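Local coordinates for protein vaginolysin (Gardnerella vaginalis, PDB 5IMY) that belongs to the cholesterol-dependent cytolysins, secreted toxins, and probably binds membrane cholesterol and lyses host cells by forming pores, at residues Y397-G402 with P409-R414. Numbering follows the deposited sequence.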
loop_
_atom_site.group_PDB
_atom_site.type_symbol
_atom_site.label_atom_id
_atom_site.label_comp_id
_atom_site.label_asym_id
_atom_site.label_seq_id
_atom_site.Cartn_x
_atom_site.Cartn_y
_atom_site.Cartn_z
ATOM N N TYR A 397 -8.408 -23.151 -1.315
ATOM C CA TYR A 397 -7.295 -22.233 -1.128
ATOM C C TYR A 397 -7.677 -20.861 -1.666
ATOM O O TYR A 397 -8.583 -20.721 -2.491
ATOM C CB TYR A 397 -6.025 -22.722 -1.838
ATOM C CG TYR A 397 -5.720 -24.191 -1.645
ATOM C CD1 TYR A 397 -4.790 -24.609 -0.702
ATOM C CD2 TYR A 397 -6.356 -25.156 -2.411
ATOM C CE1 TYR A 397 -4.506 -25.949 -0.527
ATOM C CE2 TYR A 397 -6.079 -26.498 -2.243
ATOM C CZ TYR A 397 -5.155 -26.887 -1.301
ATOM O OH TYR A 397 -4.880 -28.224 -1.135
ATOM N N TRP A 398 -6.964 -19.843 -1.190
ATOM C CA TRP A 398 -7.143 -18.485 -1.682
ATOM C C TRP A 398 -5.898 -17.682 -1.334
ATOM O O TRP A 398 -5.076 -18.096 -0.513
ATOM C CB TRP A 398 -8.403 -17.837 -1.099
ATOM C CG TRP A 398 -8.339 -17.597 0.377
ATOM C CD1 TRP A 398 -7.912 -16.464 1.002
ATOM C CD2 TRP A 398 -8.720 -18.509 1.414
ATOM N NE1 TRP A 398 -8.003 -16.612 2.364
ATOM C CE2 TRP A 398 -8.496 -17.858 2.644
ATOM C CE3 TRP A 398 -9.227 -19.813 1.423
ATOM C CZ2 TRP A 398 -8.760 -18.465 3.869
ATOM C CZ3 TRP A 398 -9.489 -20.414 2.642
ATOM C CH2 TRP A 398 -9.256 -19.740 3.847
ATOM N N ASP A 399 -5.772 -16.522 -1.972
ATOM C CA ASP A 399 -4.597 -15.673 -1.841
ATOM C C ASP A 399 -4.947 -14.399 -1.084
ATOM O O ASP A 399 -6.037 -13.842 -1.254
ATOM C CB ASP A 399 -4.026 -15.319 -3.217
ATOM C CG ASP A 399 -3.458 -16.524 -3.938
ATOM O OD1 ASP A 399 -2.826 -17.373 -3.275
ATOM O OD2 ASP A 399 -3.648 -16.628 -5.168
ATOM N N GLU A 400 -4.016 -13.946 -0.250
ATOM C CA GLU A 400 -4.153 -12.699 0.500
ATOM C C GLU A 400 -3.036 -11.761 0.053
ATOM O O GLU A 400 -1.874 -11.940 0.432
ATOM C CB GLU A 400 -4.101 -12.958 2.005
ATOM C CG GLU A 400 -5.466 -13.226 2.623
ATOM C CD GLU A 400 -5.380 -13.921 3.968
ATOM O OE1 GLU A 400 -4.303 -13.875 4.599
ATOM O OE2 GLU A 400 -6.392 -14.518 4.392
ATOM N N TYR A 401 -3.388 -10.769 -0.760
ATOM C CA TYR A 401 -2.420 -9.778 -1.193
ATOM C C TYR A 401 -2.237 -8.711 -0.119
ATOM O O TYR A 401 -3.104 -8.484 0.730
ATOM C CB TYR A 401 -2.855 -9.116 -2.501
ATOM C CG TYR A 401 -2.765 -10.002 -3.726
ATOM C CD1 TYR A 401 -2.410 -11.341 -3.623
ATOM C CD2 TYR A 401 -3.023 -9.490 -4.991
ATOM C CE1 TYR A 401 -2.327 -12.145 -4.742
ATOM C CE2 TYR A 401 -2.943 -10.287 -6.116
ATOM C CZ TYR A 401 -2.594 -11.614 -5.987
ATOM O OH TYR A 401 -2.510 -12.412 -7.103
ATOM N N GLY A 402 -1.088 -8.053 -0.169
ATOM C CA GLY A 402 -0.790 -6.999 0.776
ATOM C C GLY A 402 0.436 -6.231 0.348
ATOM O O GLY A 402 1.275 -6.728 -0.412
ATOM N N PRO A 409 4.974 -5.045 -2.346
ATOM C CA PRO A 409 3.869 -6.006 -2.312
ATOM C C PRO A 409 4.304 -7.368 -1.791
ATOM O O PRO A 409 5.489 -7.701 -1.731
ATOM C CB PRO A 409 3.444 -6.094 -3.780
ATOM C CG PRO A 409 4.721 -5.895 -4.524
ATOM C CD PRO A 409 5.560 -4.944 -3.696
ATOM N N TYR A 410 3.303 -8.159 -1.409
ATOM C CA TYR A 410 3.513 -9.547 -1.025
ATOM C C TYR A 410 2.189 -10.281 -1.165
ATOM O O TYR A 410 1.122 -9.666 -1.240
ATOM C CB TYR A 410 4.054 -9.673 0.405
ATOM C CG TYR A 410 3.104 -9.185 1.481
ATOM C CD1 TYR A 410 2.042 -9.970 1.909
ATOM C CD2 TYR A 410 3.281 -7.943 2.075
ATOM C CE1 TYR A 410 1.175 -9.527 2.890
ATOM C CE2 TYR A 410 2.422 -7.493 3.059
ATOM C CZ TYR A 410 1.370 -8.290 3.463
ATOM O OH TYR A 410 0.511 -7.845 4.442
ATOM N N VAL A 411 2.272 -11.608 -1.196
ATOM C CA VAL A 411 1.094 -12.465 -1.260
ATOM C C VAL A 411 1.341 -13.683 -0.383
ATOM O O VAL A 411 2.426 -14.274 -0.410
ATOM C CB VAL A 411 0.758 -12.873 -2.713
ATOM C CG1 VAL A 411 2.015 -13.198 -3.491
ATOM C CG2 VAL A 411 -0.207 -14.064 -2.744
ATOM N N ARG A 412 0.332 -14.048 0.405
ATOM C CA ARG A 412 0.393 -15.203 1.290
ATOM C C ARG A 412 -0.817 -16.079 1.012
ATOM O O ARG A 412 -1.957 -15.631 1.172
ATOM C CB ARG A 412 0.417 -14.770 2.760
ATOM C CG ARG A 412 0.423 -15.928 3.750
ATOM C CD ARG A 412 0.305 -15.451 5.190
ATOM N NE ARG A 412 1.576 -14.959 5.722
ATOM C CZ ARG A 412 1.946 -13.682 5.764
ATOM N NH1 ARG A 412 1.150 -12.726 5.301
ATOM N NH2 ARG A 412 3.126 -13.357 6.274
ATOM N N SER A 413 -0.572 -17.318 0.596
ATOM C CA SER A 413 -1.665 -18.237 0.326
ATOM C C SER A 413 -2.232 -18.786 1.631
ATOM O O SER A 413 -1.582 -18.771 2.680
ATOM C CB SER A 413 -1.197 -19.390 -0.562
ATOM O OG SER A 413 -2.262 -20.271 -0.865
ATOM N N ARG A 414 -3.464 -19.278 1.550
ATOM C CA ARG A 414 -4.167 -19.806 2.708
ATOM C C ARG A 414 -4.841 -21.116 2.334
ATOM O O ARG A 414 -5.013 -21.440 1.156
ATOM C CB ARG A 414 -5.213 -18.815 3.232
ATOM C CG ARG A 414 -4.627 -17.548 3.819
ATOM C CD ARG A 414 -4.296 -17.720 5.290
ATOM N NE ARG A 414 -3.684 -16.518 5.847
ATOM C CZ ARG A 414 -3.134 -16.446 7.055
ATOM N NH1 ARG A 414 -3.108 -17.511 7.846
ATOM N NH2 ARG A 414 -2.604 -15.305 7.471
#
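Arg-414 meets both Trp-398 and Glu-400 on one face of an antiparallel beta hairpin in the C-terminal beta-sandwich domain, which in this family binds the membrane, strand 395-403 turning back into strand 409-415. The arginine CB lies over one face of the Trp-398 indole, toward its rim, 3.5 Å from CE2, as a CH-pi contact. A bend at chi2 (-87°) then carries the chain across to the carboxylate, where NE bonds OE1 of Glu-400 at 3.0 Å in a salt bridge. That oxygen lies near the guanidinium plane, yet NE meets it from above the carboxylate plane, and the two flat groups are turned 48° apart. The other carboxylate oxygen, OE2, takes a weak bond from NE1 of Trp-398, so Glu-400 is held from both strands. Phe-433 meets the indole edge-to-face.

At the end nearer the turn, Tyr-410 stands with CG between its backbone N and carbonyl carbon (chi1 64°), which swings the ring over Gly-402; CA of the glycine sits 3.9 Å from the ring centroid in a second CH-pi contact. On the reverse face the Tyr-401 ring lies beside Val-411, its CE1 edge 3.5 Å from CG2, while Asp-399 turns OD2 to Asn-439.

Backbone bonds join Trp-398 with Arg-414, Glu-400 with Arg-412 and Gly-402 with Tyr-410, the bond from Trp-398 N to Arg-414 O being weak. Strand 409-415 is the outermost of its sheet within this chain, but a strand of another protein's chain pairs antiparallel with Val-411 and Arg-412 and extends the sheet across the interface; NH2 of Arg-412 also bonds that chain's backbone. Of the two Gly-402/Tyr-410 bonds, the shorter runs from Tyr-410 N to Gly-402 O at 2.7 Å.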